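Local coordinates for protein benzoate transport porin BenP (Acinetobacter baumannii AB307-0294, PDB 5DL8) that probably acts as an outer-membrane porin of the OprD family, a calcium-binding beta-barrel thought to let small substrates such as benzoate across the membrane, at residues A[79-84]-A[132-137]; A[307-312]-A[341-346]. All coordinates share one frame; numbering follows the deposited sequence.

Contact 1. Residues A[79-84]-A[132-137]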
loop_
_atom_site.group_PDB
_atom_site.type_symbol
_atom_site.label_atom_id
_atom_site.label_comp_id
_atom_site.label_asym_id
_atom_site.label_seq_id
_atom_site.Cartn_x
_atom_site.Cartn_y
_atom_site.Cartn_z
ATOM N N ASP A 79 18.931 -7.439 8.004
ATOM C CA ASP A 79 17.590 -7.913 8.041
ATOM C C ASP A 79 17.465 -9.061 7.031
ATOM O O ASP A 79 18.282 -9.215 6.131
ATOM C CB ASP A 79 16.593 -6.866 7.594
ATOM C CG ASP A 79 16.565 -5.573 8.453
ATOM O OD1 ASP A 79 16.856 -5.508 9.626
ATOM O OD2 ASP A 79 16.080 -4.621 7.903
ATOM N N ALA A 80 16.382 -9.809 7.155
ATOM C CA ALA A 80 16.067 -10.874 6.182
ATOM C C ALA A 80 14.613 -11.347 6.302
ATOM O O ALA A 80 13.968 -11.167 7.334
ATOM C CB ALA A 80 17.030 -12.020 6.364
ATOM N N SER A 81 14.106 -11.945 5.226
ATOM C CA SER A 81 12.699 -12.360 5.179
ATOM C C SER A 81 12.538 -13.630 4.345
ATOM O O SER A 81 13.344 -13.883 3.444
ATOM C CB SER A 81 11.820 -11.214 4.587
ATOM O OG SER A 81 12.053 -11.000 3.198
ATOM N N VAL A 82 11.448 -14.373 4.608
ATOM C CA VAL A 82 11.031 -15.477 3.795
ATOM C C VAL A 82 9.527 -15.579 3.935
ATOM O O VAL A 82 8.956 -15.347 5.031
ATOM C CB VAL A 82 11.779 -16.774 4.220
ATOM C CG1 VAL A 82 11.450 -17.140 5.687
ATOM C CG2 VAL A 82 11.427 -17.952 3.291
ATOM N N GLN A 83 8.848 -15.773 2.804
ATOM C CA GLN A 83 7.376 -15.900 2.776
ATOM C C GLN A 83 7.013 -16.965 1.773
ATOM O O GLN A 83 7.564 -17.021 0.675
ATOM C CB GLN A 83 6.706 -14.589 2.345
ATOM C CG GLN A 83 7.143 -13.250 2.991
ATOM C CD GLN A 83 6.499 -12.055 2.287
ATOM O OE1 GLN A 83 5.266 -11.821 2.310
ATOM N NE2 GLN A 83 7.347 -11.332 1.541
ATOM N N TYR A 84 6.092 -17.836 2.159
ATOM C CA TYR A 84 5.744 -19.014 1.378
ATOM C C TYR A 84 4.278 -19.256 1.467
ATOM O O TYR A 84 3.753 -19.320 2.584
ATOM C CB TYR A 84 6.456 -20.214 1.925
ATOM C CG TYR A 84 6.124 -21.457 1.185
ATOM C CD1 TYR A 84 6.481 -21.591 -0.189
ATOM C CD2 TYR A 84 5.467 -22.540 1.820
ATOM C CE1 TYR A 84 6.206 -22.751 -0.895
ATOM C CE2 TYR A 84 5.208 -23.717 1.108
ATOM C CZ TYR A 84 5.598 -23.811 -0.238
ATOM O OH TYR A 84 5.234 -24.888 -0.982
ATOM N N GLU A 132 16.978 -5.562 0.321
ATOM C CA GLU A 132 15.510 -5.570 0.355
ATOM C C GLU A 132 15.070 -4.363 1.214
ATOM O O GLU A 132 15.503 -4.195 2.327
ATOM C CB GLU A 132 14.974 -6.945 0.886
ATOM C CG GLU A 132 13.477 -7.030 1.010
ATOM C CD GLU A 132 12.932 -8.383 1.411
ATOM O OE1 GLU A 132 13.380 -8.949 2.450
ATOM O OE2 GLU A 132 12.008 -8.850 0.700
ATOM N N LEU A 133 14.109 -3.621 0.700
ATOM C CA LEU A 133 13.552 -2.519 1.385
ATOM C C LEU A 133 12.010 -2.692 1.496
ATOM O O LEU A 133 11.321 -2.987 0.514
ATOM C CB LEU A 133 13.824 -1.266 0.515
ATOM C CG LEU A 133 15.238 -0.995 -0.000
ATOM C CD1 LEU A 133 15.318 0.282 -0.842
ATOM C CD2 LEU A 133 16.219 -0.963 1.203
ATOM N N TRP A 134 11.522 -2.471 2.710
ATOM C CA TRP A 134 10.153 -2.349 3.005
ATOM C C TRP A 134 9.824 -0.827 3.012
ATOM O O TRP A 134 9.910 -0.197 4.000
ATOM C CB TRP A 134 9.807 -2.964 4.425
ATOM C CG TRP A 134 10.233 -4.352 4.436
ATOM C CD1 TRP A 134 11.439 -4.795 4.819
ATOM C CD2 TRP A 134 9.525 -5.488 3.818
ATOM N NE1 TRP A 134 11.507 -6.200 4.536
ATOM C CE2 TRP A 134 10.355 -6.617 3.933
ATOM C CE3 TRP A 134 8.241 -5.652 3.286
ATOM C CZ2 TRP A 134 9.960 -7.942 3.523
ATOM C CZ3 TRP A 134 7.849 -6.988 2.788
ATOM C CH2 TRP A 134 8.748 -8.094 2.897
ATOM N N LEU A 135 9.317 -0.309 1.938
ATOM C CA LEU A 135 9.055 1.129 1.780
ATOM C C LEU A 135 7.611 1.403 2.196
ATOM O O LEU A 135 6.686 0.589 1.897
ATOM C CB LEU A 135 9.247 1.500 0.306
ATOM C CG LEU A 135 10.702 1.295 -0.102
ATOM C CD1 LEU A 135 10.916 1.469 -1.559
ATOM C CD2 LEU A 135 11.712 2.124 0.749
ATOM N N ASP A 136 7.439 2.574 2.772
ATOM C CA ASP A 136 6.168 3.085 3.149
ATOM C C ASP A 136 6.084 4.551 2.629
ATOM O O ASP A 136 6.136 5.474 3.416
ATOM C CB ASP A 136 5.981 3.079 4.698
ATOM C CG ASP A 136 4.573 3.542 5.116
ATOM O OD1 ASP A 136 3.645 3.697 4.262
ATOM O OD2 ASP A 136 4.380 3.757 6.322
ATOM N N LEU A 137 5.974 4.694 1.306
ATOM C CA LEU A 137 6.050 5.941 0.578
ATOM C C LEU A 137 5.046 5.994 -0.527
ATOM O O LEU A 137 4.502 4.960 -1.012
ATOM C CB LEU A 137 7.427 6.056 -0.075
ATOM C CG LEU A 137 8.556 6.241 0.993
ATOM C CD1 LEU A 137 9.865 5.892 0.363
ATOM C CD2 LEU A 137 8.645 7.614 1.662
#
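E132 and W134 reach across the lumen side of an OprD-family beta-barrel to S81 and Q83 of strand 72-87, where the chain leaves the wall at 132-137 and folds inward. E132 sits on the short strand 132-133 and extends a nearly straight chain, CG anti to the backbone N (chi1 178°), which carries its carboxylate to the barrel wall. There OE1 of E132 accepts a hydrogen bond from OG of S81 at 2.6 Å, through the syn lone pair of OE1. The other oxygen, OE2, is hydrogen-bonded to the hydroxyl of S151, so two hydroxyls hold the carboxylate, one at each oxygen, and the group has little freedom to rotate. L133 turns away from 79-84. W134 then points back, and its indole meets the strand with an edge and not a face. The six-membered ring does the touching: OG of S81 lies at the edge in the ring plane, 3.7 Å from CZ2 of W134, and CB of S81 is 3.9 Å from the same carbon. Q83 arrives from the opposite direction, its carbonyl OE1 bonded to the backbone N of L149 and its amide plane turned 58° from the indole. The amide nitrogen NE2 of Q83 ends in the plane of the ring, 3.8 Å from CH2 of W134.

Contact 2. Residues A[307-312]-A[341-346]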
loop_
_atom_site.group_PDB
_atom_site.type_symbol
_atom_site.label_atom_id
_atom_site.label_comp_id
_atom_site.label_asym_id
_atom_site.label_seq_id
_atom_site.Cartn_x
_atom_site.Cartn_y
_atom_site.Cartn_z
ATOM N N ASN A 307 -8.207 7.871 0.031
ATOM C CA ASN A 307 -8.940 6.601 0.209
ATOM C C ASN A 307 -8.588 5.494 -0.825
ATOM O O ASN A 307 -9.460 5.109 -1.651
ATOM C CB ASN A 307 -10.440 6.933 0.150
ATOM C CG ASN A 307 -11.324 5.719 0.415
ATOM O OD1 ASN A 307 -10.944 4.772 1.113
ATOM N ND2 ASN A 307 -12.516 5.772 -0.132
ATOM N N TRP A 308 -7.353 4.959 -0.759
ATOM C CA TRP A 308 -6.948 3.861 -1.716
ATOM C C TRP A 308 -7.911 2.616 -1.499
ATOM O O TRP A 308 -8.241 2.280 -0.409
ATOM C CB TRP A 308 -5.457 3.477 -1.646
ATOM C CG TRP A 308 -5.189 2.400 -2.518
ATOM C CD1 TRP A 308 -5.119 1.026 -2.164
ATOM C CD2 TRP A 308 -5.025 2.457 -3.917
ATOM N NE1 TRP A 308 -4.906 0.256 -3.289
ATOM C CE2 TRP A 308 -4.858 1.080 -4.388
ATOM C CE3 TRP A 308 -4.930 3.507 -4.837
ATOM C CZ2 TRP A 308 -4.602 0.762 -5.739
ATOM C CZ3 TRP A 308 -4.665 3.186 -6.221
ATOM C CH2 TRP A 308 -4.548 1.810 -6.649
ATOM N N ASN A 309 -8.503 2.091 -2.551
ATOM C CA ASN A 309 -9.529 1.063 -2.398
ATOM C C ASN A 309 -9.417 0.170 -3.646
ATOM O O ASN A 309 -8.360 0.150 -4.306
ATOM C CB ASN A 309 -10.906 1.692 -2.170
ATOM C CG ASN A 309 -11.391 2.634 -3.361
ATOM O OD1 ASN A 309 -10.721 2.847 -4.422
ATOM N ND2 ASN A 309 -12.538 3.221 -3.155
ATOM N N ALA A 310 -10.470 -0.541 -4.016
ATOM C CA ALA A 310 -10.341 -1.591 -5.032
ATOM C C ALA A 310 -10.149 -1.121 -6.442
ATOM O O ALA A 310 -9.529 -1.792 -7.204
ATOM C CB ALA A 310 -11.606 -2.458 -4.996
ATOM N N THR A 311 -10.781 0.027 -6.798
ATOM C CA THR A 311 -10.916 0.503 -8.146
ATOM C C THR A 311 -10.258 1.940 -8.314
ATOM O O THR A 311 -9.645 2.233 -9.330
ATOM C CB THR A 311 -12.405 0.404 -8.633
ATOM O OG1 THR A 311 -13.302 1.196 -7.880
ATOM C CG2 THR A 311 -12.890 -1.044 -8.678
ATOM N N GLY A 312 -10.313 2.790 -7.284
ATOM C CA GLY A 312 -9.321 3.875 -7.131
ATOM C C GLY A 312 -9.738 5.358 -7.437
ATOM O O GLY A 312 -9.158 6.322 -6.921
ATOM N N LYS A 341 -17.416 2.080 3.965
ATOM C CA LYS A 341 -17.004 3.229 3.081
ATOM C C LYS A 341 -17.829 3.137 1.785
ATOM O O LYS A 341 -18.113 2.025 1.386
ATOM C CB LYS A 341 -15.583 3.078 2.671
ATOM C CG LYS A 341 -14.696 2.841 3.832
ATOM C CD LYS A 341 -13.231 2.767 3.360
ATOM C CE LYS A 341 -12.256 2.565 4.516
ATOM N NZ LYS A 341 -10.951 2.227 3.858
ATOM N N TYR A 342 -18.254 4.266 1.226
ATOM C CA TYR A 342 -19.019 4.381 -0.011
ATOM C C TYR A 342 -18.396 5.541 -0.863
ATOM O O TYR A 342 -18.178 6.574 -0.308
ATOM C CB TYR A 342 -20.480 4.754 0.263
ATOM C CG TYR A 342 -21.442 4.649 -0.952
ATOM C CD1 TYR A 342 -22.044 3.399 -1.233
ATOM C CD2 TYR A 342 -21.814 5.770 -1.790
ATOM C CE1 TYR A 342 -22.934 3.221 -2.290
ATOM C CE2 TYR A 342 -22.764 5.601 -2.862
ATOM C CZ TYR A 342 -23.303 4.306 -3.096
ATOM O OH TYR A 342 -24.244 3.909 -4.080
ATOM N N VAL A 343 -18.109 5.328 -2.136
ATOM C CA VAL A 343 -17.596 6.302 -3.064
ATOM C C VAL A 343 -18.438 6.320 -4.320
ATOM O O VAL A 343 -18.772 5.276 -4.867
ATOM C CB VAL A 343 -16.145 5.971 -3.441
ATOM C CG1 VAL A 343 -15.418 7.051 -4.238
ATOM C CG2 VAL A 343 -15.345 5.788 -2.212
ATOM N N TYR A 344 -18.762 7.529 -4.801
ATOM C CA TYR A 344 -19.343 7.756 -6.092
ATOM C C TYR A 344 -18.364 8.619 -6.898
ATOM O O TYR A 344 -17.796 9.559 -6.365
ATOM C CB TYR A 344 -20.682 8.457 -5.921
ATOM C CG TYR A 344 -21.347 8.960 -7.191
ATOM C CD1 TYR A 344 -22.151 8.126 -7.920
ATOM C CD2 TYR A 344 -21.219 10.283 -7.621
ATOM C CE1 TYR A 344 -22.796 8.556 -9.078
ATOM C CE2 TYR A 344 -21.900 10.738 -8.776
ATOM C CZ TYR A 344 -22.652 9.833 -9.510
ATOM O OH TYR A 344 -23.351 10.164 -10.638
ATOM N N GLY A 345 -18.164 8.253 -8.166
ATOM C CA GLY A 345 -17.293 8.937 -9.093
ATOM C C GLY A 345 -18.065 9.196 -10.415
ATOM O O GLY A 345 -18.912 8.357 -10.858
ATOM N N HIS A 346 -17.829 10.370 -11.019
ATOM C CA HIS A 346 -18.488 10.780 -12.289
ATOM C C HIS A 346 -17.605 11.727 -13.049
ATOM O O HIS A 346 -16.449 11.971 -12.592
ATOM C CB HIS A 346 -19.879 11.411 -12.008
ATOM C CG HIS A 346 -19.806 12.763 -11.370
ATOM N ND1 HIS A 346 -20.580 13.816 -11.770
ATOM C CD2 HIS A 346 -19.038 13.234 -10.371
ATOM C CE1 HIS A 346 -20.311 14.865 -11.029
ATOM N NE2 HIS A 346 -19.363 14.541 -10.189
HETATM O O HOH W 1 -10.818 1.779 1.303
#
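N307 and N309, on the long loop between strands 278-288 and 319-328, face K341 and V343 on strand 336-349, where the two amides meet an ammonium and a valine methyl. The polar link runs through water. K341 stretches out fully beyond CG, yet its NZ stays 3.7 Å from OD1 of N307, and water 1 bridges them. This water accepts from NZ of K341 at 2.6 Å and donates to OD1 of N307 at 3.0 Å; its second donation goes to the backbone O of W308, at 3.1 Å. The ammonium is thus tied to the loop at a side chain and at a main-chain carbonyl through a single water. ND2 of N307 is engaged elsewhere, with ND1 of H322 on the neighbouring strand 319-328, which is consistent with the modelled orientation of the amide, OD1 to the water and ND2 to H322.

The remaining contacts are van der Waals. CG2 of V343 touches both asparagine nitrogens, ND2 of N307 at 3.5 Å and ND2 of N309 at 3.9 Å. In V343 it is CG1 that stands opposite the backbone N (chi1 -170°), which leaves CG2 as the branch that meets the two amides.

Within the loop, OD1 of N309 takes a weak hydrogen bond from the backbone N of G312, while OG1 of T311 and the backbone N of A310 both bond to the carboxylate of E360 on strand 355-368. The arrangement is that of a long inward-folded loop held against the inner wall of an OprD-type porin barrel.

How the contacts relate
From the N terminus, the chain first builds strand 72-87 and passes through strands 107-123 and 126-130 before contact 1 closes the first loop, joining 79-84 to 132-137. Many wall strands later, residues 307-312 lie in the loop between strands 278-288 and 319-328, and contact 2 closes when strand 336-349 comes back past them. The two loops therefore follow in series, neither nested nor crossing. The centres of contact 1 and contact 2 are 28 Å apart, on opposite sides of the chain's centre. The nearest atoms of contact 1 and contact 2 are about 10 Å apart, without touching. Each ties a segment that is largely or wholly loop to a wall strand, contact 1 early in the barrel and contact 2 late.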